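Local coordinates for putative uncharacterized protein PH0594 (Pyrococcus horikoshii, PDB 4HXF) that probably cleaves peptides as a serine protease of the prolyl oligopeptidase family, working as a self-compartmentalizing hexamer, at residues E431-E436 and E510-N515; Y493-Y498 and E520-L525. All blocks are in the same frame, centred on the assembly; numbering follows the deposited sequence. Where two conformers were deposited one is given.

Contact 1: residues E431-E436 and E510-N515; sequences ERTGLE and EVIGDN
Glu431 and Val511 join the two segments through one direct backbone hydrogen bond, Glu431 N to Val511 O, at 2.8 Å. The N-H reaches the oxygen from above the carbonyl plane, 49° out of it.

Two waters extend this polar seam. One donates to the same Val511 O and accepts from Thr433 N at 3.0 Å, so the carbonyl at the end of helix 504-511 is held by two donors. The other lies between Glu431 OE2 and Ile512 O, donating to both. With CG beside its backbone N (chi1 -55°) and the chain extended beyond, Glu431 runs its methylenes past Ile512 O, CG coming within 3.6 Å; a long acidic side chain suits this exposed place, since its methylenes lie along the backbone while OE2 takes the water's hydrogen bond. Gly513 follows with positive phi, where a side chain would collide with the preceding carbonyl.

The apolar part is small and buried. Thr433 CG2 meets Val511 CG1 at 3.6 Å and Ile512 CD1 at 3.9 Å, and the same CD1 packs against Thr433 OG1; both pairs of side chains cross at about a right angle. Beta-branched Thr433 and Val511 suit this place because a methyl one bond beyond CB already makes the touch.

Within 431-436, a type II turn from Arg432 to Leu435 carries Gly434 at positive phi. Arg432 grips the carboxylate of Glu436 side-on, through NE and NH2, while Leu435 CD1 covers one guanidinium face.

The contact thus ties the loop between helices 423-427 and 436-451 to the end of helix 504-511, with Trp494 of helix 494-500 packing against Thr433 and Ile512.

Contact 2: residues Y493-Y498 and E520-L525; sequences YWLTSY and ENYRKL. With Y3A (N-[(benzyloxy)carbonyl]glycyl-N-[(2S,3R)-4-chloro-3-hydroxy-1-phenylbutan-2-yl]glycinamide), chain B.
Trp494 and Tyr522 form the apolar centre of this buried contact. The tryptophan's CB comes to 3.6 Å from Tyr522 CD2, while the start of helix 494-500 meets the tyrosine ring at its edge, Leu495 N lying near the ring plane. The Leu495 side chain crosses that of Tyr522 at about a right angle, CD1 being its touching atom, and Tyr498 CB lies 4.1 Å from Tyr522 CE2. A broad aromatic residue suits position 522 because one flat ring can touch Trp494, Leu495 and Tyr498 of the helix at once.

In Trp494, CG stands beside the backbone N (chi1 -65°), and with chi2 at 111° the pyrrole edge faces Leu525, leaving the benzo edge for the inhibitor. Trp494 CZ3 is 3.9 Å from Y3A CE2, and Ser497 OG stands 3.7 Å from Y3A CE1, so both residues border the bound phenyl group. Replacing Trp494 by an alanine would probably cost Leu525 O its weak indole N-H partner and leave a gap between Leu525 and the inhibitor's phenyl ring, while the CB touching Tyr522 would remain.

Farther out the contacts become polar. Trp494 NE1 gives Leu525 O a weak, bent hydrogen bond of 3.2 Å (127° at the hydrogen); the same oxygen also accepts from Tyr470. Tyr522 O lies at the edge of the Tyr493 ring, 3.5 Å from Tyr493 CE1, and the Tyr493 hydroxyl is hydrogen-bonded to that of Tyr493 of the second subunit. Tyr498 OH likewise bonds Asp563 of the second subunit.

Helix 494-500 is packed against the short helix 521-524, with Asp508 of helix 504-511 touching Trp494, Tyr498 and Tyr522, and helix 552-563 meeting Tyr493 and Ser497.

How the contacts relate
The two contacts lie side by side in the alpha/beta-hydrolase part of the chain, their centres about 9 Å apart. Their segments alternate in sequence, 431-436, 493-498, 510-515 and 520-525, and the last three lie on or just beyond the consecutive helices 494-500, 504-511 and 521-524 between strands 484-488 and 538-543 of the mixed sheet. The two contacts touch directly: Gly513 O and Tyr522 OH are 2.7 Å apart, a probable hydrogen bond, and Ile512 CD1 packs on Trp494 CD2. Contact 1 thereby brings the distant loop 431-436 onto this helical group, while contact 2 borders the inhibitor pocket on one side and the second subunit on another.

Contact 1: residues E431-E436 and E510-N515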
loop_
_atom_site.group_PDB
_atom_site.type_symbol
_atom_site.label_atom_id
_atom_site.label_comp_id
_atom_site.label_asym_id
_atom_site.label_seq_id
_atom_site.Cartn_x
_atom_site.Cartn_y
_atom_site.Cartn_z
ATOM N N GLU A 431 29.956 36.311 -34.371
ATOM C CA GLU A 431 29.813 37.734 -34.110
ATOM C C GLU A 431 28.834 38.410 -35.057
ATOM O O GLU A 431 28.755 39.627 -35.075
ATOM C CB GLU A 431 31.181 38.527 -34.082
ATOM C CG GLU A 431 32.177 37.920 -33.096
ATOM C CD GLU A 431 33.409 38.806 -32.976
ATOM O OE1 GLU A 431 34.434 38.389 -33.541
ATOM O OE2 GLU A 431 33.343 39.950 -32.454
ATOM N N ARG A 432 28.082 37.634 -35.837
ATOM C CA ARG A 432 27.163 38.172 -36.859
ATOM C C ARG A 432 25.780 37.575 -36.808
ATOM O O ARG A 432 25.037 37.585 -37.793
ATOM C CB ARG A 432 27.751 37.983 -38.297
ATOM C CG ARG A 432 29.154 38.446 -38.494
ATOM C CD ARG A 432 29.217 39.882 -38.519
ATOM N NE ARG A 432 28.697 40.483 -39.796
ATOM C CZ ARG A 432 28.644 41.821 -39.877
ATOM N NH1 ARG A 432 29.075 42.572 -38.823
ATOM N NH2 ARG A 432 28.052 42.423 -40.881
ATOM N N THR A 433 25.427 37.036 -35.672
ATOM C CA THR A 433 24.040 36.466 -35.532
ATOM C C THR A 433 22.927 37.508 -35.802
ATOM O O THR A 433 22.996 38.589 -35.276
ATOM C CB THR A 433 23.817 35.958 -34.127
ATOM O OG1 THR A 433 24.021 36.975 -33.130
ATOM C CG2 THR A 433 24.707 34.724 -33.793
ATOM N N GLY A 434 22.014 37.167 -36.684
ATOM C CA GLY A 434 20.895 38.100 -37.016
ATOM C C GLY A 434 21.232 39.029 -38.160
ATOM O O GLY A 434 20.405 39.796 -38.633
ATOM N N LEU A 435 22.476 38.965 -38.675
ATOM C CA LEU A 435 22.911 39.876 -39.723
ATOM C C LEU A 435 22.821 39.166 -41.063
ATOM O O LEU A 435 21.725 38.995 -41.564
ATOM C CB LEU A 435 24.321 40.471 -39.401
ATOM C CG LEU A 435 24.443 41.193 -38.043
ATOM C CD1 LEU A 435 25.831 41.773 -37.826
ATOM C CD2 LEU A 435 23.323 42.281 -37.946
ATOM N N GLU A 436 23.925 38.719 -41.627
ATOM C CA GLU A 436 23.836 38.057 -42.965
ATOM C C GLU A 436 22.987 36.780 -42.931
ATOM O O GLU A 436 22.290 36.463 -43.903
ATOM C CB GLU A 436 25.220 37.757 -43.518
ATOM C CG GLU A 436 26.067 38.937 -43.928
ATOM C CD GLU A 436 26.687 39.658 -42.732
ATOM O OE1 GLU A 436 26.946 39.116 -41.619
ATOM O OE2 GLU A 436 26.942 40.854 -42.889
ATOM N N GLU A 510 32.384 32.933 -28.244
ATOM C CA GLU A 510 32.701 32.582 -29.620
ATOM C C GLU A 510 31.633 33.077 -30.608
ATOM O O GLU A 510 31.933 33.724 -31.605
ATOM C CB GLU A 510 32.809 31.065 -29.707
ATOM C CG GLU A 510 32.998 30.535 -31.124
ATOM C CD GLU A 510 33.439 29.089 -31.173
ATOM O OE1 GLU A 510 32.974 28.481 -32.191
ATOM O OE2 GLU A 510 34.388 28.747 -30.387
ATOM N N VAL A 511 30.343 32.787 -30.278
ATOM C CA VAL A 511 29.287 33.058 -31.260
ATOM C C VAL A 511 28.821 34.543 -31.291
ATOM O O VAL A 511 28.451 35.091 -32.344
ATOM C CB VAL A 511 28.087 32.069 -31.133
ATOM C CG1 VAL A 511 27.010 32.419 -32.174
ATOM C CG2 VAL A 511 28.633 30.674 -31.317
ATOM N N ILE A 512 28.842 35.201 -30.129
ATOM C CA ILE A 512 28.451 36.586 -29.957
ATOM C C ILE A 512 29.687 37.520 -29.845
ATOM O O ILE A 512 29.753 38.563 -30.554
ATOM C CB ILE A 512 27.489 36.806 -28.759
ATOM C CG1 ILE A 512 26.436 35.680 -28.811
ATOM C CG2 ILE A 512 26.877 38.208 -28.773
ATOM C CD1 ILE A 512 25.637 35.614 -30.085
ATOM N N GLY A 513 30.629 37.188 -28.986
ATOM C CA GLY A 513 31.860 37.953 -28.868
ATOM C C GLY A 513 32.495 37.919 -27.501
ATOM O O GLY A 513 31.904 37.569 -26.484
ATOM N N ASP A 514 33.757 38.330 -27.511
ATOM C CA ASP A 514 34.540 38.469 -26.242
ATOM C C ASP A 514 34.071 39.673 -25.403
ATOM O O ASP A 514 33.348 40.537 -25.815
ATOM C CB ASP A 514 36.060 38.712 -26.647
ATOM C CG ASP A 514 36.767 37.404 -26.959
ATOM O OD1 ASP A 514 36.204 36.322 -26.576
ATOM O OD2 ASP A 514 37.853 37.413 -27.604
ATOM N N ASN A 515 34.599 39.681 -24.190
ATOM C CA ASN A 515 34.324 40.728 -23.213
ATOM C C ASN A 515 32.837 40.975 -23.074
ATOM O O ASN A 515 32.385 42.136 -23.217
ATOM C CB ASN A 515 35.038 42.013 -23.543
ATOM C CG ASN A 515 36.522 41.826 -23.622
ATOM O OD1 ASN A 515 37.153 41.407 -22.649
ATOM N ND2 ASN A 515 37.090 42.141 -24.786
HETATM O O HOH W 1 31.301 40.816 -30.908
HETATM O O HOH W 2 26.758 37.309 -33.013
#

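Contact 2: residues Y493-Y498 and E520-L525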
loop_
_atom_site.group_PDB
_atom_site.type_symbol
_atom_site.label_atom_id
_atom_site.label_comp_id
_atom_site.label_asym_id
_atom_site.label_seq_id
_atom_site.Cartn_x
_atom_site.Cartn_y
_atom_site.Cartn_z
ATOM N N TYR A 493 18.022 37.416 -25.271
ATOM C CA TYR A 493 19.088 38.239 -24.792
ATOM C C TYR A 493 20.375 37.525 -24.618
ATOM O O TYR A 493 20.510 36.645 -23.728
ATOM C CB TYR A 493 18.663 38.935 -23.462
ATOM C CG TYR A 493 19.578 39.977 -22.866
ATOM C CD1 TYR A 493 20.583 40.623 -23.660
ATOM C CD2 TYR A 493 19.439 40.449 -21.594
ATOM C CE1 TYR A 493 21.405 41.592 -23.155
ATOM C CE2 TYR A 493 20.246 41.415 -21.083
ATOM C CZ TYR A 493 21.267 42.000 -21.843
ATOM O OH TYR A 493 22.016 42.993 -21.357
ATOM N N TRP A 494 21.376 37.847 -25.469
ATOM C CA TRP A 494 22.625 37.124 -25.376
ATOM C C TRP A 494 23.358 37.247 -24.053
ATOM O O TRP A 494 24.107 36.300 -23.668
ATOM C CB TRP A 494 23.566 37.481 -26.541
ATOM C CG TRP A 494 22.992 37.042 -27.852
ATOM C CD1 TRP A 494 22.521 37.836 -28.878
ATOM C CD2 TRP A 494 22.899 35.676 -28.309
ATOM N NE1 TRP A 494 22.118 37.023 -29.935
ATOM C CE2 TRP A 494 22.272 35.725 -29.598
ATOM C CE3 TRP A 494 23.194 34.463 -27.750
ATOM C CZ2 TRP A 494 22.048 34.588 -30.372
ATOM C CZ3 TRP A 494 22.973 33.325 -28.523
ATOM C CH2 TRP A 494 22.377 33.400 -29.789
ATOM N N LEU A 495 23.254 38.344 -23.330
ATOM C CA LEU A 495 24.081 38.472 -22.160
ATOM C C LEU A 495 23.673 37.458 -21.104
ATOM O O LEU A 495 24.526 36.835 -20.452
ATOM C CB LEU A 495 24.029 39.868 -21.513
ATOM C CG LEU A 495 25.066 40.117 -20.438
ATOM C CD1 LEU A 495 26.509 40.014 -20.904
ATOM C CD2 LEU A 495 24.956 41.470 -19.782
ATOM N N THR A 496 22.353 37.204 -20.936
ATOM C CA THR A 496 21.935 36.159 -20.008
ATOM C C THR A 496 22.238 34.756 -20.494
ATOM O O THR A 496 22.358 33.808 -19.718
ATOM C CB THR A 496 20.471 36.321 -19.554
ATOM O OG1 THR A 496 19.635 36.126 -20.685
ATOM C CG2 THR A 496 20.301 37.718 -18.930
ATOM N N SER A 497 22.270 34.544 -21.835
ATOM C CA SER A 497 22.752 33.286 -22.329
ATOM C C SER A 497 24.193 33.050 -21.866
ATOM O O SER A 497 24.554 31.997 -21.342
ATOM C CB SER A 497 22.642 33.280 -23.868
ATOM O OG SER A 497 23.270 32.078 -24.427
ATOM N N TYR A 498 25.067 34.025 -22.093
ATOM C CA TYR A 498 26.458 33.941 -21.589
ATOM C C TYR A 498 26.579 33.482 -20.149
ATOM O O TYR A 498 27.295 32.603 -19.773
ATOM C CB TYR A 498 27.204 35.264 -21.843
ATOM C CG TYR A 498 28.455 35.447 -21.002
ATOM C CD1 TYR A 498 29.584 34.614 -21.142
ATOM C CD2 TYR A 498 28.495 36.384 -20.034
ATOM C CE1 TYR A 498 30.650 34.778 -20.361
ATOM C CE2 TYR A 498 29.603 36.555 -19.245
ATOM C CZ TYR A 498 30.654 35.753 -19.361
ATOM O OH TYR A 498 31.736 35.933 -18.531
ATOM N N GLU A 520 29.044 45.671 -26.928
ATOM C CA GLU A 520 27.731 46.167 -27.374
ATOM C C GLU A 520 26.967 45.173 -28.247
ATOM O O GLU A 520 25.743 45.266 -28.357
ATOM C CB GLU A 520 27.866 47.530 -28.063
ATOM C CG GLU A 520 28.499 48.567 -27.149
ATOM N N ASN A 521 27.648 44.194 -28.815
ATOM C CA ASN A 521 26.906 43.259 -29.655
ATOM C C ASN A 521 25.889 42.412 -28.854
ATOM O O ASN A 521 24.934 41.900 -29.392
ATOM C CB ASN A 521 27.812 42.294 -30.448
ATOM C CG ASN A 521 28.301 42.956 -31.741
ATOM O OD1 ASN A 521 27.626 43.784 -32.296
ATOM N ND2 ASN A 521 29.598 42.729 -32.092
ATOM N N TYR A 522 26.101 42.280 -27.545
ATOM C CA TYR A 522 25.208 41.528 -26.718
ATOM C C TYR A 522 23.821 42.162 -26.592
ATOM O O TYR A 522 22.849 41.467 -26.297
ATOM C CB TYR A 522 25.822 41.309 -25.313
ATOM C CG TYR A 522 26.792 40.138 -25.376
ATOM C CD1 TYR A 522 28.110 40.296 -25.883
ATOM C CD2 TYR A 522 26.450 38.904 -24.954
ATOM C CE1 TYR A 522 28.975 39.238 -25.909
ATOM C CE2 TYR A 522 27.324 37.812 -25.035
ATOM C CZ TYR A 522 28.609 38.007 -25.499
ATOM O OH TYR A 522 29.438 36.909 -25.618
ATOM N N ARG A 523 23.765 43.486 -26.778
ATOM C CA ARG A 523 22.477 44.175 -26.871
ATOM C C ARG A 523 22.055 44.357 -28.318
ATOM O O ARG A 523 20.886 44.110 -28.660
ATOM C CB ARG A 523 22.610 45.575 -26.237
ATOM C CG ARG A 523 22.592 45.538 -24.684
ATOM C CD ARG A 523 23.061 46.922 -24.174
ATOM N NE ARG A 523 22.115 47.940 -24.693
ATOM C CZ ARG A 523 21.081 48.447 -23.989
ATOM N NH1 ARG A 523 20.886 48.140 -22.662
ATOM N NH2 ARG A 523 20.266 49.316 -24.607
ATOM N N LYS A 524 22.982 44.745 -29.197
ATOM C CA LYS A 524 22.670 45.022 -30.566
ATOM C C LYS A 524 22.042 43.836 -31.330
ATOM O O LYS A 524 21.191 44.063 -32.209
ATOM C CB LYS A 524 23.912 45.502 -31.398
ATOM C CG LYS A 524 23.684 45.667 -32.880
ATOM C CD LYS A 524 24.954 46.029 -33.726
ATOM C CE LYS A 524 24.718 45.758 -35.246
ATOM N NZ LYS A 524 25.966 45.817 -36.103
ATOM N N LEU A 525 22.496 42.634 -31.047
ATOM C CA LEU A 525 21.975 41.493 -31.727
ATOM C C LEU A 525 20.932 40.676 -30.926
ATOM O O LEU A 525 20.654 39.513 -31.240
ATOM C CB LEU A 525 23.103 40.575 -32.145
ATOM C CG LEU A 525 24.142 41.345 -32.957
ATOM C CD1 LEU A 525 25.361 40.372 -33.180
ATOM C CD2 LEU A 525 23.554 41.946 -34.252
HETATM N N3 Y3A B . 24.851 22.936 -29.792
HETATM C CA3 Y3A B . 24.611 24.388 -29.896
HETATM C C3 Y3A B . 23.322 24.638 -29.107
HETATM O O3 Y3A B . 22.825 23.932 -28.253
HETATM C C4 Y3A B . 20.079 25.364 -29.830
HETATM O O4 Y3A B . 20.209 25.725 -31.157
HETATM C CA4 Y3A B . 21.170 26.070 -29.044
HETATM N N4 Y3A B . 22.443 25.748 -29.742
HETATM C CB4 Y3A B . 21.182 27.624 -29.146
HETATM C CG4 Y3A B . 22.284 28.269 -28.373
HETATM C CD1 Y3A B . 22.424 28.218 -26.977
HETATM C CD2 Y3A B . 23.213 29.044 -29.053
HETATM C CE1 Y3A B . 23.445 28.851 -26.292
HETATM C CE2 Y3A B . 24.249 29.680 -28.384
HETATM C CZ4 Y3A B . 24.377 29.562 -27.036
HETATM C C15 Y3A B . 19.771 23.884 -29.392
#